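Local coordinates for protein serpin-12 (Manduca sexta, PDB 6CJ7) that probably inhibits serine proteases as a serpin and controls the prophenoloxidase activation system in larval hemolymph, at residues G53-I62 and G291-L302. Numbering follows the deposited sequence.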
loop_
_atom_site.group_PDB
_atom_site.type_symbol
_atom_site.label_atom_id
_atom_site.label_comp_id
_atom_site.label_asym_id
_atom_site.label_seq_id
_atom_site.Cartn_x
_atom_site.Cartn_y
_atom_site.Cartn_z
ATOM N N GLY A 53 20.797 6.271 -3.391
ATOM C CA GLY A 53 21.553 7.129 -4.278
ATOM C C GLY A 53 21.638 8.578 -3.859
ATOM O O GLY A 53 22.133 9.401 -4.643
ATOM N N ALA A 54 21.205 8.921 -2.647
ATOM C CA ALA A 54 21.061 10.299 -2.207
ATOM C C ALA A 54 22.304 10.803 -1.480
ATOM O O ALA A 54 23.074 10.032 -0.888
ATOM C CB ALA A 54 19.855 10.447 -1.281
ATOM N N ALA A 55 22.490 12.120 -1.529
ATOM C CA ALA A 55 23.565 12.787 -0.814
ATOM C C ALA A 55 23.070 14.102 -0.228
ATOM O O ALA A 55 21.984 14.596 -0.560
ATOM C CB ALA A 55 24.769 13.045 -1.730
ATOM N N GLY A 56 23.904 14.683 0.637
ATOM C CA GLY A 56 23.689 16.053 1.070
ATOM C C GLY A 56 22.315 16.279 1.657
ATOM O O GLY A 56 21.804 15.464 2.434
ATOM N N ASN A 57 21.695 17.401 1.275
ATOM C CA ASN A 57 20.401 17.755 1.852
ATOM C C ASN A 57 19.305 16.767 1.461
ATOM O O ASN A 57 18.374 16.541 2.242
ATOM C CB ASN A 57 19.998 19.171 1.436
ATOM C CG ASN A 57 18.638 19.571 1.985
ATOM O OD1 ASN A 57 17.709 19.867 1.228
ATOM N ND2 ASN A 57 18.506 19.560 3.309
ATOM N N THR A 58 19.388 16.168 0.268
ATOM C CA THR A 58 18.387 15.179 -0.129
ATOM C C THR A 58 18.461 13.938 0.749
ATOM O O THR A 58 17.429 13.398 1.168
ATOM C CB THR A 58 18.578 14.811 -1.602
ATOM O OG1 THR A 58 18.528 16.019 -2.386
ATOM C CG2 THR A 58 17.491 13.847 -2.091
ATOM N N LEU A 59 19.672 13.457 1.007
ATOM C CA LEU A 59 19.844 12.320 1.903
ATOM C C LEU A 59 19.330 12.642 3.299
ATOM O O LEU A 59 18.686 11.803 3.942
ATOM C CB LEU A 59 21.322 11.928 1.942
ATOM C CG LEU A 59 21.775 10.809 2.894
ATOM C CD1 LEU A 59 21.090 9.469 2.541
ATOM C CD2 LEU A 59 23.284 10.686 2.846
ATOM N N ASP A 60 19.601 13.859 3.778
ATOM C CA ASP A 60 19.156 14.276 5.105
ATOM C C ASP A 60 17.632 14.253 5.200
ATOM O O ASP A 60 17.066 13.702 6.152
ATOM C CB ASP A 60 19.705 15.677 5.414
ATOM C CG ASP A 60 19.157 16.250 6.716
ATOM O OD1 ASP A 60 19.516 15.743 7.798
ATOM O OD2 ASP A 60 18.372 17.223 6.661
ATOM N N GLU A 61 16.951 14.829 4.197
ATOM C CA GLU A 61 15.489 14.832 4.174
ATOM C C GLU A 61 14.931 13.419 4.190
ATOM O O GLU A 61 13.979 13.127 4.925
ATOM C CB GLU A 61 14.974 15.578 2.934
ATOM C CG GLU A 61 15.027 17.096 3.056
ATOM C CD GLU A 61 14.261 17.838 1.953
ATOM O OE1 GLU A 61 13.808 17.203 0.976
ATOM O OE2 GLU A 61 14.117 19.075 2.069
ATOM N N ILE A 62 15.479 12.539 3.350
ATOM C CA ILE A 62 14.933 11.184 3.264
ATOM C C ILE A 62 15.192 10.420 4.554
ATOM O O ILE A 62 14.315 9.702 5.055
ATOM C CB ILE A 62 15.518 10.452 2.051
ATOM C CG1 ILE A 62 15.062 11.128 0.762
ATOM C CG2 ILE A 62 15.103 8.972 2.056
ATOM C CD1 ILE A 62 15.798 10.605 -0.471
ATOM N N GLY A 291 8.019 16.534 3.763
ATOM C CA GLY A 291 9.402 16.835 4.092
ATOM C C GLY A 291 10.452 16.281 3.158
ATOM O O GLY A 291 11.637 16.277 3.523
ATOM N N VAL A 292 10.077 15.818 1.965
ATOM C CA VAL A 292 11.074 15.286 1.041
ATOM C C VAL A 292 10.984 16.018 -0.293
ATOM O O VAL A 292 11.257 15.440 -1.350
ATOM C CB VAL A 292 10.927 13.762 0.855
ATOM C CG1 VAL A 292 11.230 13.034 2.162
ATOM C CG2 VAL A 292 9.539 13.400 0.374
ATOM N N SER A 293 10.631 17.306 -0.250
ATOM C CA SER A 293 10.435 18.059 -1.484
ATOM C C SER A 293 11.699 18.159 -2.336
ATOM O O SER A 293 11.595 18.363 -3.551
ATOM C CB SER A 293 9.905 19.460 -1.153
ATOM O OG SER A 293 10.869 20.213 -0.437
ATOM N N SER A 294 12.889 18.007 -1.741
ATOM C CA SER A 294 14.117 18.189 -2.512
ATOM C C SER A 294 14.216 17.215 -3.679
ATOM O O SER A 294 14.851 17.541 -4.692
ATOM C CB SER A 294 15.352 18.053 -1.613
ATOM O OG SER A 294 15.432 16.751 -1.078
ATOM N N ILE A 295 13.601 16.030 -3.572
ATOM C CA ILE A 295 13.789 15.017 -4.610
ATOM C C ILE A 295 13.214 15.440 -5.951
ATOM O O ILE A 295 13.618 14.893 -6.982
ATOM C CB ILE A 295 13.200 13.640 -4.228
ATOM C CG1 ILE A 295 11.668 13.691 -4.206
ATOM C CG2 ILE A 295 13.765 13.126 -2.896
ATOM C CD1 ILE A 295 11.056 12.347 -3.840
ATOM N N PHE A 296 12.259 16.388 -5.972
ATOM C CA PHE A 296 11.656 16.845 -7.219
ATOM C C PHE A 296 12.351 18.066 -7.808
ATOM O O PHE A 296 12.065 18.417 -8.957
ATOM C CB PHE A 296 10.165 17.165 -7.005
ATOM C CG PHE A 296 9.366 15.999 -6.483
ATOM C CD1 PHE A 296 9.023 14.952 -7.321
ATOM C CD2 PHE A 296 8.985 15.940 -5.151
ATOM C CE1 PHE A 296 8.302 13.868 -6.848
ATOM C CE2 PHE A 296 8.271 14.854 -4.664
ATOM C CZ PHE A 296 7.934 13.819 -5.510
ATOM N N THR A 297 13.258 18.703 -7.064
ATOM C CA THR A 297 13.872 19.959 -7.476
ATOM C C THR A 297 15.117 19.709 -8.316
ATOM O O THR A 297 15.728 18.639 -8.270
ATOM C CB THR A 297 14.252 20.822 -6.263
ATOM O OG1 THR A 297 15.395 20.261 -5.605
ATOM C CG2 THR A 297 13.093 20.901 -5.275
ATOM N N GLN A 298 15.507 20.731 -9.073
ATOM C CA GLN A 298 16.767 20.623 -9.792
ATOM C C GLN A 298 17.967 20.754 -8.864
ATOM O O GLN A 298 19.106 20.691 -9.340
ATOM C CB GLN A 298 16.780 21.639 -10.938
ATOM C CG GLN A 298 15.897 21.152 -12.108
ATOM C CD GLN A 298 15.340 22.261 -12.978
ATOM O OE1 GLN A 298 15.243 23.413 -12.555
ATOM N NE2 GLN A 298 14.962 21.912 -14.206
ATOM N N GLN A 299 17.740 20.890 -7.552
ATOM C CA GLN A 299 18.779 20.781 -6.539
ATOM C C GLN A 299 18.844 19.390 -5.917
ATOM O O GLN A 299 19.621 19.181 -4.980
ATOM C CB GLN A 299 18.573 21.823 -5.434
ATOM C CG GLN A 299 18.851 23.255 -5.874
ATOM C CD GLN A 299 17.808 23.762 -6.846
ATOM O OE1 GLN A 299 16.607 23.655 -6.592
ATOM N NE2 GLN A 299 18.258 24.297 -7.974
ATOM N N ALA A 300 18.041 18.446 -6.411
ATOM C CA ALA A 300 18.086 17.081 -5.901
ATOM C C ALA A 300 19.488 16.513 -6.010
ATOM O O ALA A 300 20.147 16.651 -7.045
ATOM C CB ALA A 300 17.114 16.190 -6.670
ATOM N N GLU A 301 19.929 15.858 -4.942
ATOM C CA GLU A 301 21.269 15.275 -4.852
ATOM C C GLU A 301 21.116 13.763 -4.944
ATOM O O GLU A 301 21.058 13.061 -3.934
ATOM C CB GLU A 301 21.961 15.697 -3.563
ATOM C CG GLU A 301 22.292 17.167 -3.522
ATOM C CD GLU A 301 23.436 17.505 -4.465
ATOM O OE1 GLU A 301 24.299 16.634 -4.703
ATOM O OE2 GLU A 301 23.479 18.640 -4.975
ATOM N N LEU A 302 21.037 13.268 -6.182
ATOM C CA LEU A 302 20.859 11.853 -6.484
ATOM C C LEU A 302 21.950 11.375 -7.432
ATOM O O LEU A 302 21.717 10.516 -8.287
ATOM C CB LEU A 302 19.466 11.597 -7.071
ATOM C CG LEU A 302 18.324 11.934 -6.119
ATOM C CD1 LEU A 302 16.993 12.082 -6.873
ATOM C CD2 LEU A 302 18.233 10.858 -5.006
HETATM O O HOH W 1 19.288 18.528 -1.985
HETATM O O HOH W 2 12.431 15.154 5.927
HETATM O O HOH W 3 10.669 19.119 2.007
#
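In this serpin, Glu61 and Thr58 on the first turns of helix 56-66 hold the loop between helix 284-289 and strand 306-307, which includes the 3-10 turn 293-296. Glu61 has the length and the carboxylate to take two donors from one residue: Ser294 N lies 3.0 Å from OE1 on the syn lone pair, while Ser294 OG, 2.7 Å from OE1, comes from above the carboxylate plane. A serine suits this place because its hydroxyl, set between its own backbone N and carbonyl carbon (chi1 63°), turns to the same oxygen as its N-H. With an alanine at Glu61, Ser294 N and OG are likely to lose their shared acceptor. The contact thus ties a helix near the front of the serpin domain to a loop over 220 residues later. Threonine fits position 58 by its two branches: Thr58 OG1 accepts from Glu301 N at 2.9 Å, nearly straight at 160°, and a water links OG1 to Gln299 O, while the methyl CG2 meets Ile295 CG2 at 3.9 Å. Ile62 CD1 also meets Ile295 CG2, the two side chains crossing at about a right angle. Ahead of the helix, Ala55 N bonds Glu301 O at 3.0 Å, and Ala54 CB rests against Leu302 CD2.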